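Local coordinates for uncharacterized protein Rv2866 (Mycobacterium tuberculosis, PDB 3G5O) that acts as the toxin RelG of a type II toxin-antitoxin system, an RNase that cleaves preferentially at the 3'-end of purine ribonucleotides and inhibits growth, at residues A40-E43 against F44-D48. Residues are numbered along the deposited sequence; the frame is centred on the assembly and turned at random.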
ATOM      1  N   ALA C  40      26.242  10.395  -4.334  1.00 18.97           N
ATOM      2  CA  ALA C  40      25.147  11.289  -3.904  1.00 18.90           C
ATOM      3  C   ALA C  40      24.367  10.696  -2.701  1.00 18.95           C
ATOM      4  O   ALA C  40      24.001  11.414  -1.761  1.00 18.84           O
ATOM      5  CB  ALA C  40      24.194  11.622  -5.052  1.00 18.12           C
ATOM      6  N   VAL C  41      24.060   9.407  -2.792  1.00 18.47           N
ATOM      7  CA  VAL C  41      23.392   8.708  -1.698  1.00 18.46           C
ATOM      8  C   VAL C  41      24.200   8.797  -0.405  1.00 18.42           C
ATOM      9  O   VAL C  41      23.644   9.064   0.654  1.00 17.95           O
ATOM     10  CB  VAL C  41      23.097   7.224  -2.030  1.00 17.36           C
ATOM     11  CG1 VAL C  41      22.620   6.469  -0.766  1.00 18.10           C
ATOM     12  CG2 VAL C  41      22.023   7.146  -3.111  1.00 18.34           C
ATOM     13  N   VAL C  42      25.492   8.484  -0.484  1.00 18.17           N
ATOM     14  CA  VAL C  42      26.376   8.583   0.684  1.00 18.77           C
ATOM     15  C   VAL C  42      26.406   9.989   1.297  1.00 19.20           C
ATOM     16  O   VAL C  42      26.355  10.148   2.541  1.00 18.04           O
ATOM     17  CB  VAL C  42      27.820   8.064   0.356  1.00 19.63           C
ATOM     18  CG1 VAL C  42      28.884   8.501   1.443  1.00 18.81           C
ATOM     19  CG2 VAL C  42      27.795   6.596   0.125  1.00 17.58           C
ATOM     20  N   GLU C  43      26.482  11.012   0.457  1.00 18.64           N
ATOM     21  CA  GLU C  43      26.523  12.385   0.971  1.00 21.05           C
ATOM     22  C   GLU C  43      25.171  12.800   1.533  1.00 19.75           C
ATOM     23  O   GLU C  43      25.096  13.553   2.519  1.00 19.33           O
ATOM     24  CB  GLU C  43      26.999  13.380  -0.096  1.00 22.88           C
ATOM     25  CG  GLU C  43      28.460  13.127  -0.529  1.00 27.83           C
ATOM     26  CD  GLU C  43      29.491  13.549   0.546  1.00 34.45           C
ATOM     27  OE1 GLU C  43      29.099  14.244   1.512  1.00 35.81           O
ATOM     28  OE2 GLU C  43      30.699  13.214   0.405  1.00 35.66           O
ATOM     29  N   PHE C  44      24.100  12.273   0.952  1.00 18.16           N
ATOM     30  CA  PHE C  44      22.774  12.549   1.515  1.00 18.96           C
ATOM     31  C   PHE C  44      22.648  11.831   2.889  1.00 17.97           C
ATOM     32  O   PHE C  44      22.268  12.445   3.862  1.00 19.28           O
ATOM     33  CB  PHE C  44      21.657  12.056   0.562  1.00 18.30           C
ATOM     34  CG  PHE C  44      20.293  12.126   1.157  1.00 19.53           C
ATOM     35  CD1 PHE C  44      19.786  13.338   1.594  1.00 21.33           C
ATOM     36  CD2 PHE C  44      19.512  10.983   1.270  1.00 21.39           C
ATOM     37  CE1 PHE C  44      18.515  13.418   2.165  1.00 24.40           C
ATOM     38  CE2 PHE C  44      18.251  11.047   1.842  1.00 22.55           C
ATOM     39  CZ  PHE C  44      17.754  12.276   2.274  1.00 20.68           C
ATOM     40  N   ALA C  45      23.014  10.553   2.950  1.00 17.96           N
ATOM     41  CA  ALA C  45      22.840   9.750   4.175  1.00 18.28           C
ATOM     42  C   ALA C  45      23.609  10.403   5.315  1.00 20.24           C
ATOM     43  O   ALA C  45      23.080  10.541   6.419  1.00 21.44           O
ATOM     44  CB  ALA C  45      23.327   8.318   3.970  1.00 17.88           C
ATOM     45  N   PHE C  46      24.830  10.843   5.048  1.00 19.73           N
ATOM     46  CA  PHE C  46      25.659  11.383   6.133  1.00 22.12           C
ATOM     47  C   PHE C  46      25.550  12.890   6.351  1.00 22.58           C
ATOM     48  O   PHE C  46      26.227  13.443   7.224  1.00 22.82           O
ATOM     49  CB  PHE C  46      27.120  10.911   5.965  1.00 20.54           C
ATOM     50  CG  PHE C  46      27.259   9.403   6.097  1.00 21.80           C
ATOM     51  CD1 PHE C  46      26.845   8.760   7.258  1.00 20.57           C
ATOM     52  CD2 PHE C  46      27.725   8.623   5.042  1.00 23.72           C
ATOM     53  CE1 PHE C  46      26.951   7.371   7.380  1.00 20.00           C
ATOM     54  CE2 PHE C  46      27.856   7.234   5.155  1.00 22.96           C
ATOM     55  CZ  PHE C  46      27.452   6.603   6.315  1.00 23.69           C
ATOM     56  N   GLY C  47      24.704  13.536   5.549  1.00 22.92           N
ATOM     57  CA  GLY C  47      24.515  14.985   5.595  1.00 22.85           C
ATOM     58  C   GLY C  47      23.081  15.317   5.958  1.00 23.29           C
ATOM     59  O   GLY C  47      22.715  15.240   7.125  1.00 23.19           O
ATOM     60  N   ASP C  48      22.263  15.671   4.965  1.00 22.23           N
ATOM     61  CA  ASP C  48      20.866  16.008   5.207  1.00 22.57           C
ATOM     62  C   ASP C  48      20.061  14.984   6.001  1.00 22.27           C
ATOM     63  O   ASP C  48      19.238  15.379   6.821  1.00 20.79           O
ATOM     64  CB  ASP C  48      20.123  16.373   3.907  1.00 21.69           C
ATOM     65  CG  ASP C  48      20.632  17.683   3.289  1.00 26.82           C
ATOM     66  OD1 ASP C  48      21.433  18.406   3.956  1.00 29.34           O
ATOM     67  OD2 ASP C  48      20.257  17.982   2.133  1.00 30.33           O
TER
HETATM   68  O   HOH W   1      23.582  15.947   2.346  1.00 24.21           O
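Val42 and Phe46, one turn apart on the helix, make the apolar side-chain contact: CG1 of Val42 lies in the plane of the Phe46 ring, at its edge, 3.8 Å from CD2. The valine torsion sets this up, since CG1 stands anti to the backbone N (chi1 165°), beside its own carbonyl carbon, which places this methyl at the ring edge. Val42 O approaches the same ring obliquely, 3.2 Å from Phe46 CD2, and this oxygen also accepts the N-H of Phe46.

Three regular i to i+4 bonds link the two segments: Phe44 N to Ala40 O, Ala45 N to Val41 O and Phe46 N to Val42 O, the last at 3.0 Å. Beyond them the helix is disturbed. Gly47, with phi/psi of -118/-101°, gives its N-H to the O of Phe44, a three-residue step, and the turn at 45-48 widens to pi type. Glu43 O and Asp48 N stand 4.3 Å apart across the opened turn. A water spans that gap, donating to Glu43 O (2.8 Å) and accepting from Asp48 N (2.9 Å).

The carboxylates are bound outside the two segments: Glu43 forms a salt bridge with Arg90 of the Rv2865 antitoxin chain, and Asp48 pairs with Arg51 and with Arg72 of strand 68-72. Val95 of the Rv2865 antitoxin chain packs on Val42 and Glu43, so this part of helix 35-51 belongs to the toxin-antitoxin interface. Phe46 reaches both partners, touching Glu86 of the antitoxin chain and Val20 of strand 19-23. Against the mixed sheet, Phe44 meets Tyr75 and Leu77 of strand 75-82 and Ala70 of strand 68-72, while Ala45 rests on Val20 and Phe22 of strand 19-23.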